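PDB 3OWA: acyl-CoA dehydrogenase from Bacillus anthracis, which probably oxidises acyl-CoA thioesters to the 2,3-enoyl-CoA, passing electrons to a bound FAD, as other acyl-CoA dehydrogenases do. Local coordinates for residues Tyr270-Gly275 with Arg405-Thr410; Glu309-Met314 with Ala587-Asp592; Gln490-Asn495 with Leu551-Asn556. All blocks are in the same frame, centred on the assembly; numbering follows the deposited sequence. Where two conformers were deposited one is given.

Contact 1 (Tyr270-Gly275 with Arg405-Thr410); sequences YKLGVG and RIFEGT. With FAD (flavin-adenine dinucleotide), chain E.
Thr410 OG1 is gripped twice: it donates to FAD O2B, the 2'-hydroxyl of the adenosine ribose, over 2.7 Å, and it takes the backbone N-H of Ile413 as N-cap of helix 411-427. With chi1 60°, OG1 sits between the backbone N and the carbonyl carbon, where both partners can be met, and CG2 lies 3.5 Å from the same FAD O2B. Three residues back along the loop, Phe407 turns an edge to the benzenoid ring of the flavin. Its CE2 is 3.6 Å from FAD C6, which lies in the plane of the phenyl ring. The Glu-Gly-Thr loop that precedes this helix is a recurring element of the acyl-CoA dehydrogenase family, and here it leans on helix 257-293 of the helical C-terminal domain. Leu272 makes that junction: its CG runs anti to the backbone N (chi1 -168°), carrying CD2 to 3.7 Å from Phe407 CB, the two side chains crossing at about a right angle, and to 4.2 Å from Glu408 CG. Leu272 and Phe407 were each modelled in two conformers, so distances to their side chains describe one of them. Lys365 NZ holds the carbonyls of both Phe407 and Gly409, and Arg405 NH1 forms salt bridges with Asp373 of its own chain and with Asp377 of the second subunit.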
# COMPACT_ATOMS: atom_id res chain seq x y z
N TYR A 270 3.27 5.25 -20.81
CA TYR A 270 2.16 6.20 -20.72
C TYR A 270 0.80 5.51 -20.84
O TYR A 270 -0.18 5.96 -20.26
CB TYR A 270 2.31 7.41 -21.67
CG TYR A 270 1.74 7.22 -23.05
CD1 TYR A 270 2.57 6.93 -24.12
CD2 TYR A 270 0.38 7.37 -23.28
CE1 TYR A 270 2.05 6.75 -25.41
CE2 TYR A 270 -0.16 7.20 -24.55
CZ TYR A 270 0.68 6.89 -25.61
OH TYR A 270 0.15 6.71 -26.87
N LYS A 271 0.73 4.43 -21.61
CA LYS A 271 -0.52 3.69 -21.75
C LYS A 271 -0.96 3.10 -20.41
O LYS A 271 -2.14 3.13 -20.07
CB LYS A 271 -0.35 2.56 -22.77
CG LYS A 271 -1.36 2.58 -23.85
CD LYS A 271 -1.33 3.85 -24.62
CE LYS A 271 -2.53 3.89 -25.56
NZ LYS A 271 -2.63 2.62 -26.37
N LEU A 272 -0.00 2.56 -19.65
CA LEU A 272 -0.29 2.09 -18.31
C LEU A 272 -0.75 3.25 -17.42
O LEU A 272 -1.69 3.09 -16.64
CB LEU A 272 0.92 1.36 -17.70
CG LEU A 272 0.65 0.58 -16.40
CD1 LEU A 272 -0.50 -0.41 -16.58
CD2 LEU A 272 1.92 -0.13 -15.94
N GLY A 273 -0.11 4.41 -17.55
CA GLY A 273 -0.56 5.62 -16.87
C GLY A 273 -2.03 5.91 -17.14
O GLY A 273 -2.82 6.12 -16.21
N VAL A 274 -2.41 5.92 -18.41
CA VAL A 274 -3.81 6.15 -18.76
C VAL A 274 -4.70 5.08 -18.09
O VAL A 274 -5.75 5.37 -17.54
CB VAL A 274 -3.99 6.08 -20.32
CG1 VAL A 274 -5.45 6.20 -20.71
CG2 VAL A 274 -3.23 7.19 -21.01
N GLY A 275 -4.29 3.82 -18.17
CA GLY A 275 -5.05 2.72 -17.56
C GLY A 275 -5.25 2.93 -16.06
O GLY A 275 -6.36 2.75 -15.53
N ARG A 405 3.09 -1.45 -10.43
CA ARG A 405 4.33 -0.78 -9.97
C ARG A 405 5.56 -1.56 -10.37
O ARG A 405 6.72 -1.17 -10.07
CB ARG A 405 4.27 -0.51 -8.46
CG ARG A 405 3.13 0.43 -8.06
CD ARG A 405 2.71 0.34 -6.60
NE ARG A 405 3.94 0.34 -5.77
CZ ARG A 405 4.00 -0.12 -4.54
NH1 ARG A 405 2.90 -0.64 -3.96
NH2 ARG A 405 5.18 -0.11 -3.90
N ILE A 406 5.33 -2.67 -11.06
CA ILE A 406 6.40 -3.56 -11.45
C ILE A 406 6.53 -3.64 -12.96
O ILE A 406 7.64 -3.61 -13.49
CB ILE A 406 6.22 -4.95 -10.79
CG1 ILE A 406 6.56 -4.89 -9.30
CG2 ILE A 406 7.09 -6.02 -11.47
CD1 ILE A 406 5.79 -5.88 -8.50
N PHE A 407 5.36 -3.60 -13.63
CA PHE A 407 5.22 -3.52 -15.09
C PHE A 407 5.95 -2.41 -15.75
O PHE A 407 6.12 -1.33 -15.16
CB PHE A 407 3.75 -3.29 -15.47
CG PHE A 407 2.93 -4.55 -15.59
CD1 PHE A 407 1.53 -4.45 -15.67
CD2 PHE A 407 3.53 -5.80 -15.70
CE1 PHE A 407 0.73 -5.62 -15.80
CE2 PHE A 407 2.74 -6.96 -15.87
CZ PHE A 407 1.35 -6.87 -15.91
N GLU A 408 6.36 -2.64 -17.01
CA GLU A 408 6.83 -1.48 -17.83
C GLU A 408 7.99 -0.79 -17.15
O GLU A 408 8.13 0.45 -17.20
CB GLU A 408 5.70 -0.49 -18.18
CG GLU A 408 4.54 -1.15 -19.01
CD GLU A 408 4.95 -1.70 -20.44
OE1 GLU A 408 4.21 -2.60 -20.95
OE2 GLU A 408 5.96 -1.24 -21.06
N GLY A 409 8.86 -1.60 -16.55
CA GLY A 409 9.98 -1.03 -15.77
C GLY A 409 9.46 -0.86 -14.35
O GLY A 409 8.39 -0.26 -14.14
N THR A 410 10.15 -1.42 -13.35
CA THR A 410 9.69 -1.25 -11.96
C THR A 410 9.72 0.24 -11.69
O THR A 410 10.49 0.97 -12.33
CB THR A 410 10.61 -1.93 -11.00
OG1 THR A 410 11.91 -1.34 -11.13
CG2 THR A 410 10.74 -3.45 -11.34
PA FAD E . 13.95 -7.78 -11.12
O1A FAD E . 14.64 -9.04 -10.66
O2A FAD E . 14.48 -7.17 -12.37
O5B FAD E . 13.91 -6.70 -9.97
C5B FAD E . 13.79 -7.02 -8.61
C4B FAD E . 13.93 -5.77 -7.75
O4B FAD E . 15.24 -5.19 -7.90
C3B FAD E . 12.91 -4.71 -8.15
O3B FAD E . 12.48 -3.95 -7.03
C2B FAD E . 13.74 -3.81 -9.02
O2B FAD E . 13.24 -2.50 -9.07
C1B FAD E . 15.08 -3.85 -8.33
N9A FAD E . 16.16 -3.48 -9.25
C8A FAD E . 16.51 -4.10 -10.42
N7A FAD E . 17.55 -3.46 -10.97
C5A FAD E . 17.90 -2.45 -10.15
C6A FAD E . 18.93 -1.47 -10.21
N6A FAD E . 19.85 -1.49 -11.18
N1A FAD E . 19.01 -0.56 -9.19
C2A FAD E . 18.12 -0.59 -8.13
N3A FAD E . 17.14 -1.57 -8.05
C4A FAD E . 17.02 -2.47 -9.05
N1 FAD E . 7.45 -9.09 -19.85
C2 FAD E . 7.30 -9.11 -21.22
O2 FAD E . 8.25 -8.87 -21.94
N3 FAD E . 6.09 -9.39 -21.82
C4 FAD E . 5.00 -9.69 -21.08
O4 FAD E . 3.93 -9.92 -21.67
C4X FAD E . 5.12 -9.67 -19.68
N5 FAD E . 4.03 -10.01 -18.91
C5X FAD E . 4.15 -10.06 -17.52
C6 FAD E . 3.03 -10.40 -16.77
C7 FAD E . 3.14 -10.49 -15.39
C7M FAD E . 1.93 -10.87 -14.57
C8 FAD E . 4.39 -10.21 -14.79
C8M FAD E . 4.62 -10.26 -13.32
C9 FAD E . 5.49 -9.82 -15.55
C9A FAD E . 5.39 -9.75 -16.92
N10 FAD E . 6.49 -9.36 -17.68
C10 FAD E . 6.36 -9.37 -19.06
C1' FAD E . 7.85 -9.11 -17.04
C2' FAD E . 7.89 -7.90 -16.10
O2' FAD E . 7.49 -6.66 -16.65
C3' FAD E . 9.20 -7.97 -15.06
O3' FAD E . 8.62 -8.51 -13.92
C4' FAD E . 9.79 -6.82 -14.80
O4' FAD E . 10.20 -6.30 -16.07
C5' FAD E . 10.86 -6.72 -13.72
O5' FAD E . 11.61 -7.90 -13.75
P FAD E . 11.76 -8.89 -12.53
O1P FAD E . 10.36 -9.28 -12.14
O2P FAD E . 12.64 -10.05 -12.93
O3P FAD E . 12.36 -8.06 -11.32

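Contact 2 (Glu309-Met314 with Ala587-Asp592); sequences EKLANM and AKILED
This is a buried, largely apolar crossing of two helices, where the C-terminal helix, 578-592, returns across helix 305-336 of the acyl-CoA dehydrogenase helical domain. The short segments run almost perpendicular to each other, at 91°, with axes 9.8 Å apart at closest approach. Between the two segments the contact rests mainly on Leu311, Ile589 and Leu590, and no hydrogen bond joins the two segments.

Leu311 is the residue that reaches over. Its CG stands anti to the carbonyl carbon (chi1 -74°), and the CD1 branch runs on to meet Leu590 CD2 at 3.4 Å, closer than carbons usually pack, with Leu590 CG 3.8 Å from the same CD1. The leucines cross at about a right angle, one methyl of Leu311 meeting the CG-CD2 branch of Leu590. The CB of Leu590 is not aimed at the opposing helix; it is the far end of the side chain that closes the gap. Ile589 points across beside the leucine pair, and its CG2 comes within 4.3 Å of Leu311 CD1.

Helix 257-293 packs along the same seam, with Ser287 against Leu311 and Ala288 against Ile589, while Gln527 and Tyr531 of helix 526-554 also touch Ile589. A polar tie between the two helices lies to one side, from Asn313 OD1 to Lys582 NZ. Lys310 NZ instead forms salt bridges with Glu378 of its own chain and with Glu412 of the second subunit. The outer methyl of the isoleucine, Ile589 CD1, rests 3.7 Å from the backbone carbonyl oxygen Leu311 O.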
# COMPACT_ATOMS: atom_id res chain seq x y z
N GLU A 309 -12.54 12.77 4.05
CA GLU A 309 -11.14 13.07 3.82
C GLU A 309 -10.49 12.03 2.87
O GLU A 309 -9.76 12.43 1.95
CB GLU A 309 -10.38 13.13 5.15
CG GLU A 309 -8.95 13.72 5.03
CD GLU A 309 -8.12 13.59 6.32
OE1 GLU A 309 -7.23 14.45 6.53
OE2 GLU A 309 -8.35 12.65 7.14
N LYS A 310 -10.74 10.74 3.08
CA LYS A 310 -10.18 9.71 2.19
C LYS A 310 -10.65 9.95 0.75
O LYS A 310 -9.85 9.94 -0.17
CB LYS A 310 -10.58 8.29 2.63
CG LYS A 310 -10.07 7.87 3.99
CD LYS A 310 -10.67 6.50 4.31
CE LYS A 310 -10.35 6.07 5.75
NZ LYS A 310 -8.86 5.79 5.91
N LEU A 311 -11.96 10.18 0.56
CA LEU A 311 -12.48 10.46 -0.77
C LEU A 311 -11.86 11.66 -1.45
O LEU A 311 -11.59 11.61 -2.66
CB LEU A 311 -14.02 10.61 -0.79
CG LEU A 311 -14.88 9.34 -0.64
CD1 LEU A 311 -16.33 9.68 -0.56
CD2 LEU A 311 -14.67 8.32 -1.83
N ALA A 312 -11.64 12.74 -0.70
CA ALA A 312 -11.02 13.95 -1.25
C ALA A 312 -9.56 13.74 -1.65
O ALA A 312 -9.12 14.30 -2.66
CB ALA A 312 -11.15 15.12 -0.24
N ASN A 313 -8.80 12.99 -0.86
CA ASN A 313 -7.42 12.70 -1.20
C ASN A 313 -7.39 11.87 -2.47
O ASN A 313 -6.62 12.15 -3.39
CB ASN A 313 -6.72 11.92 -0.06
CG ASN A 313 -6.43 12.79 1.15
OD1 ASN A 313 -6.37 14.00 1.05
ND2 ASN A 313 -6.22 12.13 2.32
N MSE A 314 -8.27 10.88 -2.55
CA MSE A 314 -8.34 9.99 -3.70
C MSE A 314 -8.64 10.79 -4.96
O MSE A 314 -7.97 10.60 -5.98
CB MSE A 314 -9.40 8.92 -3.51
CG MSE A 314 -9.03 7.91 -2.39
SE MSE A 314 -10.66 7.01 -1.79
CE MSE A 314 -10.98 5.89 -3.32
N ALA A 587 -17.98 16.64 -0.57
CA ALA A 587 -19.39 16.90 -0.72
C ALA A 587 -19.81 16.69 -2.16
O ALA A 587 -20.81 16.03 -2.42
CB ALA A 587 -19.75 18.36 -0.23
N LYS A 588 -19.05 17.24 -3.11
CA LYS A 588 -19.43 17.13 -4.53
C LYS A 588 -19.24 15.70 -5.11
O LYS A 588 -20.03 15.23 -5.94
CB LYS A 588 -18.65 18.13 -5.36
CG LYS A 588 -19.20 18.22 -6.79
CD LYS A 588 -18.59 19.34 -7.56
CE LYS A 588 -19.46 19.68 -8.77
NZ LYS A 588 -18.83 20.81 -9.50
N ILE A 589 -18.19 15.02 -4.66
CA ILE A 589 -17.97 13.62 -5.04
C ILE A 589 -19.14 12.77 -4.58
O ILE A 589 -19.68 11.99 -5.35
CB ILE A 589 -16.67 13.11 -4.40
CG1 ILE A 589 -15.50 13.79 -5.10
CG2 ILE A 589 -16.59 11.53 -4.48
CD1 ILE A 589 -14.21 13.60 -4.40
N LEU A 590 -19.56 12.96 -3.32
CA LEU A 590 -20.66 12.19 -2.75
C LEU A 590 -22.01 12.58 -3.36
O LEU A 590 -22.92 11.76 -3.41
CB LEU A 590 -20.72 12.36 -1.24
CG LEU A 590 -19.56 11.72 -0.51
CD1 LEU A 590 -19.45 12.31 0.90
CD2 LEU A 590 -19.72 10.18 -0.51
N GLU A 591 -22.12 13.83 -3.80
CA GLU A 591 -23.34 14.29 -4.49
C GLU A 591 -23.49 13.62 -5.87
O GLU A 591 -24.56 13.12 -6.20
CB GLU A 591 -23.32 15.82 -4.61
CG GLU A 591 -24.44 16.37 -5.46
CD GLU A 591 -25.80 16.27 -4.78
OE1 GLU A 591 -26.09 17.12 -3.89
OE2 GLU A 591 -26.59 15.36 -5.13
N ASP A 592 -22.42 13.61 -6.65
CA ASP A 592 -22.40 12.99 -7.99
C ASP A 592 -22.20 11.48 -7.96
O ASP A 592 -22.45 10.80 -8.95
CB ASP A 592 -21.33 13.65 -8.88
CG ASP A 592 -21.55 15.17 -9.06
OD1 ASP A 592 -22.70 15.66 -8.88
OD2 ASP A 592 -20.57 15.89 -9.38

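Contact 3 (Gln490-Asn495 with Leu551-Asn556); sequences QEILVN and LIAVEN. With FAD (flavin-adenine dinucleotide), chain E.
An antiparallel helical hairpin is closed here, the first turn of helix 490-520 packing against the C-terminal end region of helix 526-554 within the second of the chain's two C-terminal-type acyl-CoA dehydrogenase domains. Ile492 supplies the whole of one side. With CG1 anti to the carbonyl carbon (chi1 -77°) its chain extends outward, and the terminal CD1 presses on Val554 CG2 at 3.5 Å, a tight methyl-to-methyl contact between side chains that cross at about a right angle. The same CD1 lies 4.2 Å from Ala553 CB. About a turn beyond Ile492, Asn495 ND2 adds hydrogen bonds across the hairpin to Glu549 OE1 and Thr550 OG1. Ala478 and Tyr482 of helix 458-482 also pack on Ile492.

The other side of the 490-495 turn faces the dimer interface and the adenine of FAD. Gln490 reaches there with an extended chain, its amide fixed through both its oxygen and its nitrogen: OE1 accepts from Leu306 N of the second subunit, and NE2 donates to FAD N1A over 2.9 Å, with an N-H...N angle of 150°.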
# COMPACT_ATOMS: atom_id res chain seq x y z
N GLN A 490 21.97 6.11 -5.70
CA GLN A 490 20.56 5.84 -6.09
C GLN A 490 19.52 6.57 -5.25
O GLN A 490 18.52 7.09 -5.82
CB GLN A 490 20.29 4.34 -6.10
CG GLN A 490 21.13 3.60 -7.09
CD GLN A 490 20.62 2.19 -7.29
OE1 GLN A 490 20.07 1.58 -6.36
NE2 GLN A 490 20.79 1.66 -8.49
N GLU A 491 19.76 6.67 -3.94
CA GLU A 491 18.80 7.35 -3.04
C GLU A 491 18.57 8.79 -3.44
O GLU A 491 17.43 9.25 -3.43
CB GLU A 491 19.27 7.34 -1.57
CG GLU A 491 19.50 5.95 -1.00
CD GLU A 491 20.93 5.48 -1.12
OE1 GLU A 491 21.64 5.87 -2.09
OE2 GLU A 491 21.37 4.70 -0.25
N ILE A 492 19.66 9.49 -3.78
CA ILE A 492 19.61 10.86 -4.28
C ILE A 492 18.88 10.97 -5.61
O ILE A 492 18.06 11.87 -5.79
CB ILE A 492 21.07 11.48 -4.38
CG1 ILE A 492 21.58 11.87 -3.00
CG2 ILE A 492 21.12 12.67 -5.33
CD1 ILE A 492 23.08 12.24 -3.02
N LEU A 493 19.20 10.07 -6.55
CA LEU A 493 18.55 10.05 -7.88
C LEU A 493 17.04 9.95 -7.75
O LEU A 493 16.29 10.60 -8.47
CB LEU A 493 19.10 8.91 -8.77
CG LEU A 493 20.57 8.98 -9.18
CD1 LEU A 493 21.01 7.67 -9.84
CD2 LEU A 493 20.81 10.16 -10.11
N VAL A 494 16.59 9.11 -6.82
CA VAL A 494 15.17 8.88 -6.61
C VAL A 494 14.49 10.13 -5.99
O VAL A 494 13.36 10.46 -6.34
CB VAL A 494 14.96 7.63 -5.76
CG1 VAL A 494 13.55 7.60 -5.16
CG2 VAL A 494 15.18 6.40 -6.62
N ASN A 495 15.21 10.84 -5.11
CA ASN A 495 14.70 12.14 -4.58
C ASN A 495 14.47 13.16 -5.68
O ASN A 495 13.45 13.87 -5.69
CB ASN A 495 15.64 12.73 -3.51
CG ASN A 495 15.59 11.96 -2.20
OD1 ASN A 495 14.62 11.26 -1.91
ND2 ASN A 495 16.66 12.08 -1.42
N LEU A 551 20.00 17.66 0.09
CA LEU A 551 21.00 18.68 0.49
C LEU A 551 21.89 18.18 1.64
O LEU A 551 23.10 18.35 1.61
CB LEU A 551 20.34 20.03 0.84
CG LEU A 551 19.74 20.84 -0.32
CD1 LEU A 551 18.96 22.09 0.15
CD2 LEU A 551 20.82 21.23 -1.30
N ILE A 552 21.27 17.55 2.62
CA ILE A 552 21.97 16.98 3.75
C ILE A 552 22.91 15.83 3.35
O ILE A 552 23.92 15.60 4.01
CB ILE A 552 20.98 16.48 4.82
CG1 ILE A 552 20.18 17.66 5.40
CG2 ILE A 552 21.70 15.73 5.93
CD1 ILE A 552 18.93 17.21 6.19
N ALA A 553 22.57 15.10 2.30
CA ALA A 553 23.40 13.99 1.85
C ALA A 553 24.55 14.50 0.99
O ALA A 553 25.53 13.78 0.75
CB ALA A 553 22.57 12.99 1.07
N VAL A 554 24.43 15.72 0.51
CA VAL A 554 25.34 16.23 -0.51
C VAL A 554 26.33 17.26 0.01
O VAL A 554 27.40 17.43 -0.56
CB VAL A 554 24.54 16.71 -1.74
CG1 VAL A 554 25.25 17.79 -2.49
CG2 VAL A 554 24.23 15.51 -2.65
N GLU A 555 25.98 17.93 1.11
CA GLU A 555 26.82 18.98 1.68
C GLU A 555 26.81 18.94 3.21
O GLU A 555 25.99 18.23 3.81
CB GLU A 555 26.33 20.33 1.19
CG GLU A 555 26.83 20.66 -0.22
CD GLU A 555 25.86 21.54 -1.02
OE1 GLU A 555 24.84 22.00 -0.45
OE2 GLU A 555 26.14 21.76 -2.22
N ASN A 556 27.73 19.68 3.83
CA ASN A 556 27.78 19.78 5.30
C ASN A 556 28.29 21.12 5.87
O ASN A 556 28.79 21.98 5.13
CB ASN A 556 28.55 18.60 5.91
CG ASN A 556 29.94 18.44 5.32
OD1 ASN A 556 30.83 19.25 5.58
ND2 ASN A 556 30.13 17.39 4.54
PA FAD E . 13.95 -7.78 -11.12
O1A FAD E . 14.64 -9.04 -10.66
O2A FAD E . 14.48 -7.17 -12.37
O5B FAD E . 13.91 -6.70 -9.97
C5B FAD E . 13.79 -7.02 -8.61
C4B FAD E . 13.93 -5.77 -7.75
O4B FAD E . 15.24 -5.19 -7.90
C3B FAD E . 12.91 -4.71 -8.15
O3B FAD E . 12.48 -3.95 -7.03
C2B FAD E . 13.74 -3.81 -9.02
O2B FAD E . 13.24 -2.50 -9.07
C1B FAD E . 15.08 -3.85 -8.33
N9A FAD E . 16.16 -3.48 -9.25
C8A FAD E . 16.51 -4.10 -10.42
N7A FAD E . 17.55 -3.46 -10.97
C5A FAD E . 17.90 -2.45 -10.15
C6A FAD E . 18.93 -1.47 -10.21
N6A FAD E . 19.85 -1.49 -11.18
N1A FAD E . 19.01 -0.56 -9.19
C2A FAD E . 18.12 -0.59 -8.13
N3A FAD E . 17.14 -1.57 -8.05
C4A FAD E . 17.02 -2.47 -9.05
N1 FAD E . 7.45 -9.09 -19.85
C2 FAD E . 7.30 -9.11 -21.22
O2 FAD E . 8.25 -8.87 -21.94
N3 FAD E . 6.09 -9.39 -21.82
C4 FAD E . 5.00 -9.69 -21.08
O4 FAD E . 3.93 -9.92 -21.67
C4X FAD E . 5.12 -9.67 -19.68
N5 FAD E . 4.03 -10.01 -18.91
C5X FAD E . 4.15 -10.06 -17.52
C6 FAD E . 3.03 -10.40 -16.77
C7 FAD E . 3.14 -10.49 -15.39
C7M FAD E . 1.93 -10.87 -14.57
C8 FAD E . 4.39 -10.21 -14.79
C8M FAD E . 4.62 -10.26 -13.32
C9 FAD E . 5.49 -9.82 -15.55
C9A FAD E . 5.39 -9.75 -16.92
N10 FAD E . 6.49 -9.36 -17.68
C10 FAD E . 6.36 -9.37 -19.06
C1' FAD E . 7.85 -9.11 -17.04
C2' FAD E . 7.89 -7.90 -16.10
O2' FAD E . 7.49 -6.66 -16.65
C3' FAD E . 9.20 -7.97 -15.06
O3' FAD E . 8.62 -8.51 -13.92
C4' FAD E . 9.79 -6.82 -14.80
O4' FAD E . 10.20 -6.30 -16.07
C5' FAD E . 10.86 -6.72 -13.72
O5' FAD E . 11.61 -7.90 -13.75
P FAD E . 11.76 -8.89 -12.53
O1P FAD E . 10.36 -9.28 -12.14
O2P FAD E . 12.64 -10.05 -12.93
O3P FAD E . 12.36 -8.06 -11.32

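Along the chain contacts 1 and 2 interleave, 270-275 and 309-314 preceding 405-410, while contact 3 falls wholly within the loop that contact 2 closes. Their centres form a wide triangle: contact 1 is about 26 Å from each of the others, and contacts 2 and 3 are about 36 Å apart. Helix 257-293 carries one segment of contact 1 and also packs against contact 2; helix 526-554 likewise belongs to contact 3 and touches Ile589 of contact 2. Contacts 1 and 3, about 9 Å apart at their nearest atoms, touch one FAD, contact 1 at the flavin and the adenosine ribose, contact 3 at the adenine. All three reach the second subunit; contacts 1 and 3 also join the cofactor to the dimer interface.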